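Local structure of polyketide biosynthesis 3-hydroxy-3-methylglutaryl-ACP synthase PksG (Bacillus subtilis, 4YXT) at residues A[18-21]-A[22-25]; A[123-126]-A[127-131]; A[269-273]-A[274-278]. The protein catalyses the aldol condensation of an acetyl group on the carrier protein AcpK with a beta-ketothioester polyketide intermediate during synthesis of the antibiotic bacillaene. The protein carries 1 engineered substitution. All blocks are in the same frame, centred on the assembly; numbering follows the deposited sequence.

Contact 1 of 3, residues A[18-21]-A[22-25]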
loop_
_atom_site.group_PDB
_atom_site.type_symbol
_atom_site.label_atom_id
_atom_site.label_comp_id
_atom_site.label_asym_id
_atom_site.label_seq_id
_atom_site.Cartn_x
_atom_site.Cartn_y
_atom_site.Cartn_z
ATOM N N LEU A 18 -12.340 -23.630 -13.995
ATOM C CA LEU A 18 -13.688 -24.202 -14.079
ATOM C C LEU A 18 -14.374 -23.717 -15.326
ATOM O O LEU A 18 -14.245 -22.556 -15.718
ATOM C CB LEU A 18 -14.526 -23.849 -12.855
ATOM C CG LEU A 18 -15.842 -24.625 -12.753
ATOM C CD1 LEU A 18 -15.595 -26.031 -12.201
ATOM C CD2 LEU A 18 -16.845 -23.849 -11.918
ATOM N N ASP A 19 -15.095 -24.603 -15.993
ATOM C CA ASP A 19 -15.927 -24.145 -17.090
ATOM C C ASP A 19 -17.196 -23.541 -16.498
ATOM O O ASP A 19 -17.968 -24.190 -15.824
ATOM C CB ASP A 19 -16.250 -25.255 -18.077
ATOM C CG ASP A 19 -17.028 -24.743 -19.281
ATOM O OD1 ASP A 19 -16.737 -23.638 -19.802
ATOM O OD2 ASP A 19 -17.920 -25.465 -19.724
ATOM N N VAL A 20 -17.382 -22.266 -16.748
ATOM C CA VAL A 20 -18.408 -21.496 -16.081
ATOM C C VAL A 20 -19.784 -21.628 -16.761
ATOM O O VAL A 20 -20.799 -21.311 -16.147
ATOM C CB VAL A 20 -17.883 -20.044 -15.902
ATOM C CG1 VAL A 20 -18.938 -18.998 -16.027
ATOM C CG2 VAL A 20 -17.200 -19.958 -14.551
ATOM N N MET A 21 -19.818 -22.122 -17.996
ATOM C CA MET A 21 -21.092 -22.505 -18.636
ATOM C C MET A 21 -21.647 -23.785 -18.004
ATOM O O MET A 21 -22.820 -23.830 -17.647
ATOM C CB MET A 21 -20.949 -22.650 -20.146
ATOM C CG MET A 21 -20.561 -21.353 -20.864
ATOM S SD MET A 21 -18.834 -21.244 -21.426
ATOM C CE MET A 21 -18.935 -19.796 -22.473
ATOM N N GLU A 22 -20.803 -24.795 -17.806
ATOM C CA GLU A 22 -21.202 -25.966 -17.012
ATOM C C GLU A 22 -21.699 -25.539 -15.640
ATOM O O GLU A 22 -22.671 -26.101 -15.110
ATOM C CB GLU A 22 -20.049 -26.960 -16.823
ATOM C CG GLU A 22 -19.585 -27.685 -18.088
ATOM C CD GLU A 22 -18.291 -28.521 -17.900
ATOM O OE1 GLU A 22 -17.561 -28.370 -16.876
ATOM O OE2 GLU A 22 -17.981 -29.346 -18.800
ATOM N N LEU A 23 -21.020 -24.572 -15.031
ATOM C CA LEU A 23 -21.410 -24.149 -13.683
ATOM C C LEU A 23 -22.814 -23.550 -13.718
ATOM O O LEU A 23 -23.606 -23.787 -12.842
ATOM C CB LEU A 23 -20.413 -23.151 -13.095
ATOM C CG LEU A 23 -20.754 -22.630 -11.707
ATOM C CD1 LEU A 23 -20.600 -23.739 -10.660
ATOM C CD2 LEU A 23 -19.897 -21.419 -11.366
ATOM N N ALA A 24 -23.114 -22.773 -14.737
ATOM C CA ALA A 24 -24.413 -22.144 -14.811
ATOM C C ALA A 24 -25.523 -23.226 -14.782
ATOM O O ALA A 24 -26.498 -23.114 -14.012
ATOM C CB ALA A 24 -24.504 -21.289 -16.059
ATOM N N LYS A 25 -25.336 -24.264 -15.612
ATOM C CA LYS A 25 -26.229 -25.427 -15.697
ATOM C C LYS A 25 -26.476 -26.011 -14.334
ATOM O O LYS A 25 -27.617 -26.237 -13.936
ATOM C CB LYS A 25 -25.611 -26.530 -16.573
ATOM C CG LYS A 25 -26.029 -26.539 -18.036
ATOM C CD LYS A 25 -26.089 -25.146 -18.634
ATOM C CE LYS A 25 -26.434 -25.212 -20.107
ATOM N NZ LYS A 25 -25.305 -25.804 -20.885
HETATM O O HOH W 1 -15.085 -27.523 -15.473
#
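E22 lays the start of its side chain across the D19 carboxylate, its CG 3.2 Å from D19 OD2, and the two side chains cross at about a right angle. D19 has CG anti to its own nitrogen (chi1 -175°), which brings OD2 over the first turn of the helix. The carboxylate planes are turned 72° apart, and D19 OD2 lies 4.0 Å from E22 OE2. Two like charges so near each other probably raise the proton affinity of at least one of them. One water bridges the pair differently: it accepts from D19 N and donates to E22 OE1, both at 3.0 Å.

This is a strand-to-helix junction: strand 16-19 ends at D19, the N-cap of helix 20-27. The first turn is closed by backbone bonds from L23 N to D19 O (3.2 Å), from A24 N to V20 O and from K25 N to M21 O.

On the buried side, L18 CD2 meets L23 CB at 3.8 Å and touches both L23 methyls as well. L18 and L23 both rest on Y367 of helix 364-370, while V20, M21 and A24 pack on F34 of helix 31-37.

Contact 2 of 3, residues A[123-126]-A[127-131]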
loop_
_atom_site.group_PDB
_atom_site.type_symbol
_atom_site.label_atom_id
_atom_site.label_comp_id
_atom_site.label_asym_id
_atom_site.label_seq_id
_atom_site.Cartn_x
_atom_site.Cartn_y
_atom_site.Cartn_z
ATOM N N MET A 123 3.047 4.564 -9.156
ATOM C CA MET A 123 4.070 4.934 -8.238
ATOM C C MET A 123 5.392 4.438 -8.829
ATOM O O MET A 123 6.368 5.120 -8.696
ATOM C CB MET A 123 3.843 4.352 -6.843
ATOM C CG MET A 123 2.605 4.862 -6.140
ATOM S SD MET A 123 2.503 6.644 -5.793
ATOM C CE MET A 123 1.315 7.143 -7.042
ATOM N N ALA A 124 5.380 3.313 -9.547
ATOM C CA ALA A 124 6.596 2.759 -10.089
ATOM C C ALA A 124 7.054 3.662 -11.261
ATOM O O ALA A 124 8.220 3.899 -11.376
ATOM C CB ALA A 124 6.383 1.377 -10.598
ATOM N N VAL A 125 6.102 4.201 -12.038
ATOM C CA VAL A 125 6.408 5.156 -13.088
ATOM C C VAL A 125 7.081 6.418 -12.548
ATOM O O VAL A 125 8.083 6.896 -13.112
ATOM C CB VAL A 125 5.167 5.529 -13.924
ATOM C CG1 VAL A 125 5.509 6.664 -14.885
ATOM C CG2 VAL A 125 4.662 4.333 -14.719
ATOM N N ASN A 126 6.545 6.976 -11.468
ATOM C CA ASN A 126 7.177 8.145 -10.829
ATOM C C ASN A 126 8.551 7.855 -10.216
ATOM O O ASN A 126 9.386 8.724 -10.158
ATOM C CB ASN A 126 6.263 8.813 -9.822
ATOM C CG ASN A 126 4.953 9.277 -10.448
ATOM O OD1 ASN A 126 4.856 9.433 -11.663
ATOM N ND2 ASN A 126 3.921 9.469 -9.614
ATOM N N PHE A 127 8.788 6.643 -9.765
ATOM C CA PHE A 127 10.129 6.290 -9.326
ATOM C C PHE A 127 11.055 6.438 -10.561
ATOM O O PHE A 127 12.087 7.089 -10.460
ATOM C CB PHE A 127 10.156 4.897 -8.666
ATOM C CG PHE A 127 11.545 4.331 -8.410
ATOM C CD1 PHE A 127 12.441 4.952 -7.540
ATOM C CD2 PHE A 127 11.979 3.191 -9.065
ATOM C CE1 PHE A 127 13.713 4.411 -7.296
ATOM C CE2 PHE A 127 13.259 2.657 -8.834
ATOM C CZ PHE A 127 14.119 3.273 -7.939
ATOM N N ILE A 128 10.655 5.901 -11.717
ATOM C CA ILE A 128 11.537 5.902 -12.887
ATOM C C ILE A 128 11.737 7.332 -13.328
ATOM O O ILE A 128 12.852 7.740 -13.509
ATOM C CB ILE A 128 10.970 5.097 -14.091
ATOM C CG1 ILE A 128 10.808 3.573 -13.779
ATOM C CG2 ILE A 128 11.762 5.404 -15.354
ATOM C CD1 ILE A 128 11.880 2.784 -13.045
ATOM N N LEU A 129 10.645 8.092 -13.474
ATOM C CA LEU A 129 10.721 9.481 -13.875
ATOM C C LEU A 129 11.488 10.359 -12.894
ATOM O O LEU A 129 12.073 11.351 -13.302
ATOM C CB LEU A 129 9.328 10.093 -14.052
ATOM C CG LEU A 129 8.550 9.527 -15.213
ATOM C CD1 LEU A 129 7.172 10.147 -15.199
ATOM C CD2 LEU A 129 9.289 9.775 -16.531
ATOM N N SER A 130 11.496 10.015 -11.619
ATOM C CA SER A 130 12.188 10.844 -10.628
ATOM C C SER A 130 13.717 10.821 -10.782
ATOM O O SER A 130 14.396 11.694 -10.284
ATOM C CB SER A 130 11.871 10.387 -9.223
ATOM O OG SER A 130 12.605 9.216 -8.951
ATOM N N GLN A 131 14.251 9.766 -11.389
ATOM C CA GLN A 131 15.671 9.618 -11.612
ATOM C C GLN A 131 16.411 9.720 -10.299
ATOM O O GLN A 131 17.533 10.177 -10.266
ATOM C CB GLN A 131 16.198 10.627 -12.673
ATOM C CG GLN A 131 15.760 10.257 -14.121
ATOM C CD GLN A 131 16.358 8.922 -14.576
ATOM O OE1 GLN A 131 17.507 8.880 -14.970
ATOM N NE2 GLN A 131 15.595 7.802 -14.437
#
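L129 packs beside V125 one turn earlier, both side chains pointing the same way, with L129 CD1 3.9 Å from V125 CG1. In the backbone, L129 N gives V125 O a nearly straight bond of 2.9 Å (176° at the hydrogen). The same i to i-4 pattern takes F127 N to M123 O, I128 N to A124 O and S130 N to N126 O; in the last, the donor stands above the carbonyl plane and the bond is more bent.

At the end of helix 116-130 side chains join in at the closing carbonyls. S130 OG, turned between its own nitrogen and carbonyl carbon (chi1 76°), donates to F127 O at 2.7 Å and is also bonded to T132 OG1. I128 O accepts twice, from Q131 N at 3.2 Å and from Q131 NE2 at 2.9 Å. The second bond lies in the carbonyl plane and in the amide plane of Q131, and NE2 also binds E179 OE2.

N126 packs on S130, F127 on N126 and L129 on T132 of the second subunit, so this helix end forms part of the dimer interface. S130 OG and Q131 NE2 thus add side-chain donors to the backbone bonds at F127 O and I128 O, and these last carbonyls are paired as the chain turns away.

Contact 3 of 3, residues A[269-273]-A[274-278]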
loop_
_atom_site.group_PDB
_atom_site.type_symbol
_atom_site.label_atom_id
_atom_site.label_comp_id
_atom_site.label_asym_id
_atom_site.label_seq_id
_atom_site.Cartn_x
_atom_site.Cartn_y
_atom_site.Cartn_z
ATOM N N ALA A 269 -20.283 11.445 -28.437
ATOM C CA ALA A 269 -20.996 10.701 -29.472
ATOM C C ALA A 269 -21.095 11.282 -30.864
ATOM O O ALA A 269 -20.122 11.317 -31.586
ATOM C CB ALA A 269 -22.382 10.374 -28.968
ATOM N N LYS A 270 -22.289 11.721 -31.234
ATOM C CA LYS A 270 -22.746 11.666 -32.608
ATOM C C LYS A 270 -22.173 10.413 -33.311
ATOM O O LYS A 270 -21.327 10.505 -34.207
ATOM C CB LYS A 270 -22.428 12.968 -33.343
ATOM C CG LYS A 270 -23.350 14.125 -32.974
ATOM C CD LYS A 270 -22.689 15.457 -33.296
ATOM C CE LYS A 270 -21.643 15.824 -32.242
ATOM N NZ LYS A 270 -20.807 17.012 -32.592
ATOM N N VAL A 271 -22.643 9.252 -32.857
ATOM C CA VAL A 271 -22.408 7.968 -33.525
ATOM C C VAL A 271 -23.745 7.179 -33.697
ATOM O O VAL A 271 -24.740 7.488 -33.041
ATOM C CB VAL A 271 -21.332 7.174 -32.741
ATOM C CG1 VAL A 271 -21.880 6.752 -31.391
ATOM C CG2 VAL A 271 -20.816 5.979 -33.529
ATOM N N LYS A 272 -23.778 6.192 -34.595
ATOM C CA LYS A 272 -24.939 5.275 -34.770
ATOM C C LYS A 272 -24.777 4.042 -33.907
ATOM O O LYS A 272 -23.667 3.794 -33.429
ATOM C CB LYS A 272 -25.046 4.794 -36.222
ATOM C CG LYS A 272 -25.292 5.882 -37.251
ATOM C CD LYS A 272 -25.005 5.392 -38.673
ATOM C CE LYS A 272 -23.622 5.847 -39.158
ATOM N NZ LYS A 272 -23.234 5.392 -40.537
ATOM N N THR A 273 -25.857 3.251 -33.744
ATOM C CA THR A 273 -25.809 1.998 -32.986
ATOM C C THR A 273 -24.737 1.102 -33.580
ATOM O O THR A 273 -23.954 0.489 -32.851
ATOM C CB THR A 273 -27.155 1.212 -32.949
ATOM O OG1 THR A 273 -28.242 2.082 -32.604
ATOM C CG2 THR A 273 -27.122 0.110 -31.890
ATOM N N SER A 274 -24.678 1.064 -34.904
ATOM C CA SER A 274 -23.813 0.131 -35.565
ATOM C C SER A 274 -22.378 0.608 -35.479
ATOM O O SER A 274 -21.468 -0.189 -35.559
ATOM C CB SER A 274 -24.262 -0.090 -37.000
ATOM O OG SER A 274 -24.367 1.125 -37.695
ATOM N N GLY A 275 -22.204 1.922 -35.352
ATOM C CA GLY A 275 -20.904 2.534 -35.086
ATOM C C GLY A 275 -20.396 2.171 -33.707
ATOM O O GLY A 275 -19.192 2.060 -33.533
ATOM N N ILE A 276 -21.302 1.936 -32.749
ATOM C CA ILE A 276 -20.894 1.565 -31.412
ATOM C C ILE A 276 -20.384 0.128 -31.334
ATOM O O ILE A 276 -19.398 -0.140 -30.637
ATOM C CB ILE A 276 -21.996 1.732 -30.361
ATOM C CG1 ILE A 276 -22.273 3.198 -30.122
ATOM C CG2 ILE A 276 -21.559 1.102 -29.045
ATOM C CD1 ILE A 276 -23.450 3.446 -29.196
ATOM N N GLU A 277 -21.083 -0.799 -31.982
ATOM C CA GLU A 277 -20.629 -2.200 -32.005
ATOM C C GLU A 277 -19.356 -2.297 -32.828
ATOM O O GLU A 277 -18.467 -3.069 -32.542
ATOM C CB GLU A 277 -21.703 -3.100 -32.599
ATOM C CG GLU A 277 -22.932 -3.248 -31.704
ATOM C CD GLU A 277 -22.678 -4.092 -30.459
ATOM O OE1 GLU A 277 -21.561 -4.632 -30.315
ATOM O OE2 GLU A 277 -23.600 -4.222 -29.613
ATOM N N THR A 278 -19.265 -1.473 -33.847
ATOM C CA THR A 278 -18.082 -1.458 -34.693
ATOM C C THR A 278 -16.848 -1.066 -33.840
ATOM O O THR A 278 -15.819 -1.745 -33.835
ATOM C CB THR A 278 -18.313 -0.514 -35.895
ATOM O OG1 THR A 278 -19.399 -1.033 -36.680
ATOM C CG2 THR A 278 -17.082 -0.407 -36.766
#
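V271 straddles the start of helix 273-283 with its two methyls. CG1 meets I276 CG1 at 3.8 Å, the side chains crossing at about a right angle, while CG2 lies against the bare backbone of G275, 3.8 Å from its CA.

The V271 methyls get there through chi1 of 68°, which puts CG2 anti to the backbone nitrogen and turns it toward G275. I276 answers with CG1 beside its own nitrogen, where it also comes 3.6 Å from K272 O.

Around this apolar pair the backbone opens the helix, with K272 at the N-cap. I276 N is shared by two weak bonds, to K272 O at 3.1 Å and to T273 O at 3.0 Å. T273 O then takes a straighter, though longer, bond from E277 N at 3.3 Å, in the carbonyl plane. The next carbonyl, S274 O, takes T278 N.

Farther out, I276 reaches H261, M265 and R266 of helix 254-267, and E277 packs on R262 while forming a long, weak ion pair with K258.

I276 is the buried residue in an otherwise surface turn. Both bonds made by its backbone nitrogen are weak, so the packing of its side chain on V271 and on helix 254-267 probably contributes to holding this helix start in place.

The three contacts follow one another along the chain without touching. Contacts 1 and 2 both belong to the N-terminal part of the HMG-CoA synthase sequence, yet their centres are 43 Å apart, on opposite sides of the chain's centre; contact 3 belongs to the C-terminal part. Contact 3 is nearer to contact 1, with nearest atoms about 17 Å apart, than to contact 2, at about 29 Å. Contacts 1 and 3 each mark a helix beginning and contact 2 a helix ending. Contact 2 alone meets the second subunit. All three are remote from the active-site positions assigned by similarity, C114, H250 and the engineered A82, although helix 116-130 of contact 2 starts just after C114.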